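Local coordinates for protein positive phenol-degradative gene regulator (PDB 5FRY) that senses phenolic compounds through this N-terminal domain and, as an activator of the sigma-54 type, probably switches on the genes for phenol degradation, at residues Asp116-Ile119 with Ala120-Val123; Gly75-Asp78 with Ala79-Ala82; Met153-Gly156 with Tyr157-Tyr161; Asp137-Arg140 with Gln141-Val145. All blocks are in the same frame, centred on the assembly; numbering follows the deposited sequence.

Interaction 1: Asp116-Ile119 with Ala120-Val123; sequences DINI and AAGV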
loop_
_atom_site.group_PDB
_atom_site.type_symbol
_atom_site.label_atom_id
_atom_site.label_comp_id
_atom_site.label_asym_id
_atom_site.label_seq_id
_atom_site.Cartn_x
_atom_site.Cartn_y
_atom_site.Cartn_z
ATOM N N ASP A 116 -13.077 -14.975 -22.978
ATOM C CA ASP A 116 -14.301 -15.770 -23.058
ATOM C C ASP A 116 -14.745 -16.089 -21.648
ATOM O O ASP A 116 -13.993 -16.696 -20.887
ATOM C CB ASP A 116 -14.081 -17.071 -23.839
ATOM C CG ASP A 116 -14.084 -16.871 -25.345
ATOM O OD1 ASP A 116 -14.735 -15.916 -25.831
ATOM O OD2 ASP A 116 -13.440 -17.688 -26.041
ATOM N N ILE A 117 -15.951 -15.671 -21.286
ATOM C CA ILE A 117 -16.421 -15.884 -19.929
ATOM C C ILE A 117 -17.926 -16.164 -19.897
ATOM O O ILE A 117 -18.717 -15.437 -20.499
ATOM C CB ILE A 117 -16.072 -14.666 -19.018
ATOM C CG1 ILE A 117 -16.367 -14.975 -17.548
ATOM C CG2 ILE A 117 -16.783 -13.403 -19.485
ATOM C CD1 ILE A 117 -16.448 -13.760 -16.650
ATOM N N ASN A 118 -18.293 -17.269 -19.249
ATOM C CA ASN A 118 -19.671 -17.516 -18.829
ATOM C C ASN A 118 -19.680 -18.016 -17.396
ATOM O O ASN A 118 -19.158 -19.100 -17.104
ATOM C CB ASN A 118 -20.377 -18.530 -19.734
ATOM C CG ASN A 118 -21.885 -18.577 -19.477
ATOM O OD1 ASN A 118 -22.345 -19.124 -18.472
ATOM N ND2 ASN A 118 -22.656 -17.976 -20.376
ATOM N N ILE A 119 -20.258 -17.216 -16.505
ATOM C CA ILE A 119 -20.174 -17.466 -15.076
ATOM C C ILE A 119 -21.052 -18.649 -14.707
ATOM O O ILE A 119 -20.612 -19.588 -14.037
ATOM C CB ILE A 119 -20.580 -16.209 -14.270
ATOM C CG1 ILE A 119 -19.518 -15.114 -14.464
ATOM C CG2 ILE A 119 -20.790 -16.555 -12.801
ATOM C CD1 ILE A 119 -19.901 -13.776 -13.876
ATOM N N ALA A 120 -22.297 -18.603 -15.170
ATOM C CA ALA A 120 -23.224 -19.706 -14.988
ATOM C C ALA A 120 -22.629 -21.053 -15.413
ATOM O O ALA A 120 -22.888 -22.076 -14.772
ATOM C CB ALA A 120 -24.509 -19.436 -15.763
ATOM N N ALA A 121 -21.814 -21.043 -16.470
ATOM C CA ALA A 121 -21.383 -22.284 -17.112
ATOM C C ALA A 121 -19.992 -22.717 -16.661
ATOM O O ALA A 121 -19.533 -23.804 -17.000
ATOM C CB ALA A 121 -21.424 -22.133 -18.640
ATOM N N GLY A 122 -19.304 -21.844 -15.928
ATOM C CA GLY A 122 -18.020 -22.194 -15.356
ATOM C C GLY A 122 -16.900 -22.103 -16.361
ATOM O O GLY A 122 -15.829 -22.664 -16.154
ATOM N N VAL A 123 -17.153 -21.390 -17.454
ATOM C CA VAL A 123 -16.166 -21.211 -18.509
ATOM C C VAL A 123 -15.392 -19.911 -18.344
ATOM O O VAL A 123 -15.989 -18.852 -18.195
ATOM C CB VAL A 123 -16.802 -21.168 -19.901
ATOM C CG1 VAL A 123 -15.719 -21.270 -20.960
ATOM C CG2 VAL A 123 -17.800 -22.265 -20.062
#

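Interaction 2: Gly75-Asp78 with Ala79-Ala82; sequences GVRD and AELA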
loop_
_atom_site.group_PDB
_atom_site.type_symbol
_atom_site.label_atom_id
_atom_site.label_comp_id
_atom_site.label_asym_id
_atom_site.label_seq_id
_atom_site.Cartn_x
_atom_site.Cartn_y
_atom_site.Cartn_z
ATOM N N GLY A 75 -8.078 -8.386 -4.814
ATOM C CA GLY A 75 -8.950 -8.692 -5.951
ATOM C C GLY A 75 -10.313 -9.218 -5.505
ATOM O O GLY A 75 -11.334 -8.886 -6.093
ATOM N N VAL A 76 -10.308 -10.014 -4.453
ATOM C CA VAL A 76 -11.543 -10.511 -3.846
ATOM C C VAL A 76 -12.411 -9.379 -3.297
ATOM O O VAL A 76 -13.632 -9.409 -3.441
ATOM C CB VAL A 76 -11.271 -11.537 -2.720
ATOM C CG1 VAL A 76 -12.591 -11.849 -1.927
ATOM C CG2 VAL A 76 -10.701 -12.836 -3.327
ATOM N N ARG A 77 -11.808 -8.396 -2.636
ATOM C CA ARG A 77 -12.610 -7.302 -2.119
ATOM C C ARG A 77 -13.212 -6.455 -3.247
ATOM O O ARG A 77 -14.331 -5.952 -3.112
ATOM C CB ARG A 77 -11.799 -6.407 -1.180
ATOM C CG ARG A 77 -11.350 -7.085 0.103
ATOM C CD ARG A 77 -12.493 -7.765 0.833
ATOM N NE ARG A 77 -12.138 -7.950 2.244
ATOM C CZ ARG A 77 -12.979 -8.349 3.193
ATOM N NH1 ARG A 77 -14.248 -8.618 2.902
ATOM N NH2 ARG A 77 -12.544 -8.478 4.441
ATOM N N ASP A 78 -12.479 -6.283 -4.349
ATOM C CA ASP A 78 -12.959 -5.471 -5.469
ATOM C C ASP A 78 -14.064 -6.200 -6.256
ATOM O O ASP A 78 -15.002 -5.560 -6.768
ATOM C CB ASP A 78 -11.785 -5.081 -6.394
ATOM C CG ASP A 78 -10.920 -3.986 -5.798
ATOM O OD1 ASP A 78 -11.281 -3.443 -4.731
ATOM O OD2 ASP A 78 -9.882 -3.657 -6.388
ATOM N N ALA A 79 -14.001 -7.535 -6.306
ATOM C CA ALA A 79 -15.068 -8.309 -6.933
ATOM C C ALA A 79 -16.376 -8.183 -6.137
ATOM O O ALA A 79 -17.449 -8.247 -6.711
ATOM C CB ALA A 79 -14.696 -9.763 -7.052
ATOM N N GLU A 80 -16.272 -7.976 -4.829
ATOM C CA GLU A 80 -17.466 -7.748 -4.008
ATOM C C GLU A 80 -18.097 -6.420 -4.368
ATOM O O GLU A 80 -19.327 -6.295 -4.379
ATOM C CB GLU A 80 -17.135 -7.769 -2.514
ATOM C CG GLU A 80 -16.676 -9.120 -2.012
ATOM C CD GLU A 80 -16.135 -9.061 -0.595
ATOM O OE1 GLU A 80 -16.138 -7.958 0.012
ATOM O OE2 GLU A 80 -15.696 -10.115 -0.086
ATOM N N LEU A 81 -17.254 -5.430 -4.648
ATOM C CA LEU A 81 -17.729 -4.121 -5.061
ATOM C C LEU A 81 -18.398 -4.223 -6.434
ATOM O O LEU A 81 -19.450 -3.626 -6.663
ATOM C CB LEU A 81 -16.581 -3.101 -5.072
ATOM C CG LEU A 81 -16.866 -1.730 -5.688
ATOM C CD1 LEU A 81 -18.087 -1.114 -5.025
ATOM C CD2 LEU A 81 -15.674 -0.793 -5.572
ATOM N N ALA A 82 -17.812 -5.009 -7.330
ATOM C CA ALA A 82 -18.323 -5.123 -8.692
ATOM C C ALA A 82 -19.663 -5.842 -8.710
ATOM O O ALA A 82 -20.553 -5.501 -9.487
ATOM C CB ALA A 82 -17.319 -5.849 -9.584
#

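Interaction 3: Met153-Gly156 with Tyr157-Tyr161; sequences MQIG and YATGY. With ERH (3,4-dimethylphenol), chain D.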
loop_
_atom_site.group_PDB
_atom_site.type_symbol
_atom_site.label_atom_id
_atom_site.label_comp_id
_atom_site.label_asym_id
_atom_site.label_seq_id
_atom_site.Cartn_x
_atom_site.Cartn_y
_atom_site.Cartn_z
ATOM N N MET A 153 1.839 -9.558 -6.757
ATOM C CA MET A 153 0.601 -8.982 -6.231
ATOM C C MET A 153 -0.367 -8.672 -7.345
ATOM O O MET A 153 -1.581 -8.762 -7.133
ATOM C CB MET A 153 0.874 -7.703 -5.431
ATOM C CG MET A 153 -0.257 -7.227 -4.520
ATOM S SD MET A 153 0.195 -5.611 -3.801
ATOM C CE MET A 153 1.946 -5.714 -3.898
ATOM N N GLN A 154 0.143 -8.274 -8.516
ATOM C CA GLN A 154 -0.743 -7.998 -9.637
ATOM C C GLN A 154 -1.425 -9.273 -10.080
ATOM O O GLN A 154 -2.612 -9.262 -10.392
ATOM C CB GLN A 154 0.007 -7.387 -10.803
ATOM C CG GLN A 154 0.367 -5.926 -10.528
ATOM C CD GLN A 154 1.277 -5.349 -11.564
ATOM O OE1 GLN A 154 1.968 -4.363 -11.301
ATOM N NE2 GLN A 154 1.270 -5.933 -12.768
ATOM N N ILE A 155 -0.661 -10.358 -10.120
ATOM C CA ILE A 155 -1.216 -11.684 -10.475
ATOM C C ILE A 155 -2.210 -12.209 -9.441
ATOM O O ILE A 155 -3.297 -12.675 -9.792
ATOM C CB ILE A 155 -0.093 -12.733 -10.645
ATOM C CG1 ILE A 155 0.617 -12.530 -11.982
ATOM C CG2 ILE A 155 -0.662 -14.145 -10.517
ATOM C CD1 ILE A 155 -0.278 -12.769 -13.178
ATOM N N GLY A 156 -1.831 -12.144 -8.162
ATOM C CA GLY A 156 -2.716 -12.545 -7.085
ATOM C C GLY A 156 -4.068 -11.867 -7.208
ATOM O O GLY A 156 -5.134 -12.482 -7.006
ATOM N N TYR A 157 -4.013 -10.599 -7.569
ATOM C CA TYR A 157 -5.198 -9.772 -7.710
ATOM C C TYR A 157 -6.104 -10.307 -8.815
ATOM O O TYR A 157 -7.321 -10.478 -8.589
ATOM C CB TYR A 157 -4.800 -8.324 -7.968
ATOM C CG TYR A 157 -5.984 -7.403 -8.156
ATOM C CD1 TYR A 157 -6.753 -7.456 -9.330
ATOM C CD2 TYR A 157 -6.366 -6.516 -7.152
ATOM C CE1 TYR A 157 -7.845 -6.640 -9.506
ATOM C CE2 TYR A 157 -7.456 -5.681 -7.324
ATOM C CZ TYR A 157 -8.182 -5.743 -8.510
ATOM O OH TYR A 157 -9.264 -4.915 -8.718
ATOM N N ALA A 158 -5.523 -10.588 -9.988
ATOM C CA ALA A 158 -6.275 -11.130 -11.127
ATOM C C ALA A 158 -6.944 -12.441 -10.759
ATOM O O ALA A 158 -8.124 -12.661 -11.058
ATOM C CB ALA A 158 -5.384 -11.334 -12.337
ATOM N N THR A 159 -6.182 -13.319 -10.122
ATOM C CA THR A 159 -6.686 -14.600 -9.660
ATOM C C THR A 159 -7.869 -14.428 -8.698
ATOM O O THR A 159 -8.950 -15.031 -8.889
ATOM C CB THR A 159 -5.550 -15.393 -8.985
ATOM O OG1 THR A 159 -4.495 -15.590 -9.939
ATOM C CG2 THR A 159 -6.030 -16.728 -8.479
ATOM N N GLY A 160 -7.673 -13.580 -7.692
ATOM C CA GLY A 160 -8.620 -13.425 -6.598
ATOM C C GLY A 160 -9.928 -12.853 -7.085
ATOM O O GLY A 160 -10.992 -13.387 -6.774
ATOM N N TYR A 161 -9.833 -11.798 -7.879
ATOM C CA TYR A 161 -10.993 -11.122 -8.444
ATOM C C TYR A 161 -11.773 -12.057 -9.353
ATOM O O TYR A 161 -12.968 -12.221 -9.184
ATOM C CB TYR A 161 -10.568 -9.876 -9.226
ATOM C CG TYR A 161 -11.734 -9.144 -9.872
ATOM C CD1 TYR A 161 -12.285 -9.589 -11.076
ATOM C CD2 TYR A 161 -12.290 -8.023 -9.274
ATOM C CE1 TYR A 161 -13.365 -8.937 -11.660
ATOM C CE2 TYR A 161 -13.353 -7.358 -9.857
ATOM C CZ TYR A 161 -13.884 -7.817 -11.051
ATOM O OH TYR A 161 -14.940 -7.144 -11.621
HETATM O O01 ERH D . -5.227 -6.601 -13.411
HETATM C C02 ERH D . -7.143 -9.116 -15.481
HETATM C C03 ERH D . -8.143 -8.947 -13.220
HETATM C C04 ERH D . -8.093 -9.525 -14.618
HETATM C C05 ERH D . -6.126 -8.079 -15.054
HETATM C C06 ERH D . -7.238 -8.024 -12.838
HETATM C C07 ERH D . -6.172 -7.565 -13.809
HETATM C C08 ERH D . -7.091 -9.693 -16.879
HETATM C C09 ERH D . -9.210 -9.406 -12.250
#

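Interaction 4: Asp137-Arg140 with Gln141-Val145; sequences DVHR and QMFGV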
loop_
_atom_site.group_PDB
_atom_site.type_symbol
_atom_site.label_atom_id
_atom_site.label_comp_id
_atom_site.label_asym_id
_atom_site.label_seq_id
_atom_site.Cartn_x
_atom_site.Cartn_y
_atom_site.Cartn_z
ATOM N N ASP A 137 8.234 -2.613 -12.442
ATOM C CA ASP A 137 9.036 -1.399 -12.278
ATOM C C ASP A 137 9.817 -1.378 -10.967
ATOM O O ASP A 137 11.005 -1.070 -10.964
ATOM C CB ASP A 137 8.144 -0.156 -12.341
ATOM C CG ASP A 137 7.879 0.308 -13.753
ATOM O OD1 ASP A 137 7.979 -0.519 -14.684
ATOM O OD2 ASP A 137 7.559 1.501 -13.938
ATOM N N VAL A 138 9.150 -1.688 -9.852
ATOM C CA VAL A 138 9.789 -1.596 -8.541
ATOM C C VAL A 138 10.790 -2.718 -8.331
ATOM O O VAL A 138 11.876 -2.494 -7.789
ATOM C CB VAL A 138 8.773 -1.626 -7.378
ATOM C CG1 VAL A 138 9.507 -1.411 -6.054
ATOM C CG2 VAL A 138 7.709 -0.561 -7.567
ATOM N N HIS A 139 10.427 -3.925 -8.754
ATOM C CA HIS A 139 11.351 -5.041 -8.667
ATOM C C HIS A 139 12.654 -4.714 -9.382
ATOM O O HIS A 139 13.742 -4.962 -8.860
ATOM C CB HIS A 139 10.765 -6.304 -9.281
ATOM C CG HIS A 139 11.653 -7.495 -9.125
ATOM N ND1 HIS A 139 11.627 -8.290 -8.000
ATOM C CD2 HIS A 139 12.624 -7.997 -9.920
ATOM C CE1 HIS A 139 12.523 -9.253 -8.123
ATOM N NE2 HIS A 139 13.147 -9.093 -9.277
ATOM N N ARG A 140 12.522 -4.184 -10.595
ATOM C CA ARG A 140 13.673 -3.924 -11.449
ATOM C C ARG A 140 14.633 -2.950 -10.783
ATOM O O ARG A 140 15.852 -3.032 -10.966
ATOM C CB ARG A 140 13.228 -3.371 -12.805
ATOM C CG ARG A 140 13.571 -4.273 -13.980
ATOM C CD ARG A 140 13.547 -3.502 -15.285
ATOM N NE ARG A 140 14.471 -2.372 -15.241
ATOM C CZ ARG A 140 15.750 -2.437 -15.603
ATOM N NH1 ARG A 140 16.262 -3.582 -16.039
ATOM N NH2 ARG A 140 16.519 -1.358 -15.531
ATOM N N GLN A 141 14.073 -2.029 -10.006
ATOM C CA GLN A 141 14.876 -1.032 -9.317
ATOM C C GLN A 141 15.454 -1.563 -8.007
ATOM O O GLN A 141 16.462 -1.056 -7.524
ATOM C CB GLN A 141 14.047 0.222 -9.063
ATOM C CG GLN A 141 13.670 0.946 -10.348
ATOM C CD GLN A 141 13.051 2.307 -10.092
ATOM O OE1 GLN A 141 12.158 2.448 -9.253
ATOM N NE2 GLN A 141 13.528 3.322 -10.815
ATOM N N MET A 142 14.842 -2.604 -7.450
ATOM C CA MET A 142 15.334 -3.188 -6.205
ATOM C C MET A 142 16.313 -4.350 -6.410
ATOM O O MET A 142 17.182 -4.578 -5.564
ATOM C CB MET A 142 14.167 -3.670 -5.336
ATOM C CG MET A 142 13.181 -2.584 -4.905
ATOM S SD MET A 142 13.929 -1.181 -4.049
ATOM C CE MET A 142 14.498 -1.928 -2.516
ATOM N N PHE A 143 16.176 -5.075 -7.519
ATOM C CA PHE A 143 16.903 -6.329 -7.733
ATOM C C PHE A 143 17.555 -6.424 -9.111
ATOM O O PHE A 143 18.278 -7.377 -9.390
ATOM C CB PHE A 143 15.966 -7.545 -7.579
ATOM C CG PHE A 143 15.357 -7.707 -6.205
ATOM C CD1 PHE A 143 16.091 -8.255 -5.160
ATOM C CD2 PHE A 143 14.034 -7.343 -5.972
ATOM C CE1 PHE A 143 15.521 -8.420 -3.897
ATOM C CE2 PHE A 143 13.464 -7.495 -4.721
ATOM C CZ PHE A 143 14.204 -8.037 -3.680
ATOM N N GLY A 144 17.276 -5.462 -9.982
ATOM C CA GLY A 144 17.678 -5.579 -11.372
ATOM C C GLY A 144 16.698 -6.460 -12.123
ATOM O O GLY A 144 15.674 -6.858 -11.569
ATOM N N VAL A 145 16.999 -6.758 -13.383
ATOM C CA VAL A 145 16.157 -7.648 -14.180
ATOM C C VAL A 145 16.088 -9.033 -13.531
ATOM O O VAL A 145 17.081 -9.525 -12.996
ATOM C CB VAL A 145 16.678 -7.774 -15.638
ATOM C CG1 VAL A 145 15.846 -8.778 -16.429
ATOM C CG2 VAL A 145 16.676 -6.422 -16.329
#

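Interaction 1: Asp116-Ile119 with Ala120-Val123
Asn118 and Val123 meet across a tight reversal of the chain as an antiparallel hydrogen-bonded pair. Asn118 N donates to Val123 O at 3.0 Å, and Val123 N returns a bond to Asn118 O at 3.1 Å. Asn118 O also receives weak bonds from Gly122 N, at 3.0 Å, and from Ala121 N. Two residues of the returning chain, Gly122 and Val123, thus face Asn118 alone; with glycine at positive phi (80°) in the first place, this is a G1 beta bulge. A type I turn from Ile119 to Gly122 completes the hairpin, closed by Gly122 N on Ile119 O at 3.2 Å.

The Asn118 side chain adds a second grip. With CG opposite the backbone N (chi1 -168°), its amide folds over the turn, and OD1 takes a weak, bent bond from Ala121 N at 2.8 Å. The same oxygen lies 3.2 Å from Ala121 CB, so the methyl group packs beside the amide. On the strand side, Ile117 CA makes a CA-H...O contact with Val123 O at 3.5 Å.

Further out, Asp91 OD2 accepts a bond from Ile119 N, and backbone bonds between Asp116 and His125 carry the pairing along strands 109-118 and 123-131. Ile117 and Ile119 rest on Leu165 and Met166, seating this surface hairpin against helix 152-166, while Ile117 also touches helix 91-95.

Interaction 2: Gly75-Asp78 with Ala79-Ala82
Arg77 and Glu80, one helical turn apart, supply the ionic part of this contact: a salt bridge runs from Arg77 NH1 to Glu80 OE1 at 3.5 Å. The two side chains lie alongside each other and point the same way. The carboxylate comes to the edge of the guanidinium, its CD in the guanidinium plane, yet the two groups are turned 85° against each other, so they do not pair flat as a two-pronged bridge. A bend in the arginine chain (chi2 -51°) folds it alongside its partner, leaving Arg77 CD 3.7 Å from Glu80 OE1.

Van der Waals contacts between carbon and oxygen add little more. Val76 CG1 is 4.0 Å from Glu80 OE2 where the side chains cross, and Glu80 CG lies 3.4 Å from Val76 O, so the acid's stem runs close to the helix backbone.

Backbone bonds hold the frame in alpha-helical register. Ala79 N to Gly75 O, at 3.0 Å, and Ala82 N to Asp78 O, at 2.9 Å, are the firm ones; Glu80 N to Val76 O and Leu81 N to Arg77 O are longer and weak.

Asp78 reaches beyond the helix. Its OD1 is bonded to His43 NE2 of the second subunit and its OD2 to Tyr157 OH, with Glu105 OE2 close by; Arg77 packs on the same His43. One buried carboxylate of helix 60-84 therefore links the dimer interface to the helix that lines the phenol pocket. The neighbouring acid would tend to raise the pKa of Asp78, whereas its two bonds would tend to steady its charge.

Interaction 3: Met153-Gly156 with Tyr157-Tyr161
Tyr157 sits one turn beyond Met153, and its CB lies against two carbonyls of the preceding turn, 3.4 Å from Met153 O and as near to Gln154 O. A first torsion of 179° swings the ring off the helix toward the bound 3,4-dimethylphenol. There CD1 meets ligand carbon C06 at 3.6 Å, and CE1 touches the same carbon, which approaches the tyrosine at its edge, near the ring plane. A stack with His102 helps to fix the ring's rotation. At the tip, OH is bonded to Asp78, so the ring is held at both ends of its length.

The next two pocket residues of the same helix continue the surface. Ala158 CA lies 3.6 Å from C03, and one turn past Tyr157, Tyr161 CD1 lies 3.3 Å from methyl carbon C09. The hydroxyl of Tyr161 is tied off on Met94 O.

Behind this surface the helix is regular. Thr159 N donates to Ile155 O at 3.0 Å, and Gly160 N donates to Gly156 O at 2.9 Å. Thr159 OG1 is bonded to Tyr205 OH and Tyr172 N. Ile155 and Gln154 lie near Glu174 and Cys151, two zinc ligands, so helix 152-166 passes both the effector pocket and the metal site.

Ring and methyl carbons of the phenol meet carbon atoms here, while the tyrosine hydroxyls are engaged with protein. This stretch therefore probably recognises the effector by shape and apolar contact.

Interaction 4: Asp137-Arg140 with Gln141-Val145
His139 O takes two backbone protons at once near the C-terminal end of the helix that begins at residue 134, from Phe143 N at 2.8 Å, nearly straight off the carbonyl, and from Met142 N, which stands above the carbonyl plane. Over the same turn the two aromatic side chains meet. The His139 imidazole, turned by chi1 -176° to the far side of CB from the backbone N, lies where Phe143 can cover one of its faces. Phe143 CD2 is placed toward the rim of that face and comes within 3.2 Å of His139 CE1. The ring centroids are 4.7 Å apart and the planes inclined at 31°, an oblique pairing. Phe143 CB adds a CH-pi contact over the imidazole, 4.0 Å from its centroid.

The helix belongs to the V4R domain. Gly144 is the first residue to leave helical angles, with phi 80°, a conformation that glycine takes up readily. Its N still makes a weak bond to Arg140 O at 3.0 Å, and Arg140 CA points a C-H at Gly144 O.

On the flank, Val138 CG1 and Met142 CG lie side by side, 4.0 Å apart, while Gln141 CG rests 3.4 Å from Asp137 O. Helix 44-58 covers part of this end: Met142 touches Lys52, Phe143 touches Arg51 and Val55, and His139 ND1 has a weak bond to Arg51 NH1. Asp137 OD2 makes a long, weak ion pair with Arg38 of the second subunit.

Overall arrangement
From the N terminus the contacts come in the order interaction 2, interaction 1, interaction 4 and interaction 3, each closing before the next opens, so none nests or crosses. Interaction 1 alone closes a hairpin, joining strands 109-118 and 123-131; interactions 2 and 3 are turns within helices 60-84 and 152-166, and interaction 4 covers the final part of helix 134-143 and the chain leaving it. Interactions 2 and 3 touch, with Gly75 and Ala82 packing on Tyr161, tying helix 60-84 to the pocket helix. Interactions 1 and 4 lie about 37 Å apart between centres, on opposite sides of the chain's centre, with interaction 3 near the middle.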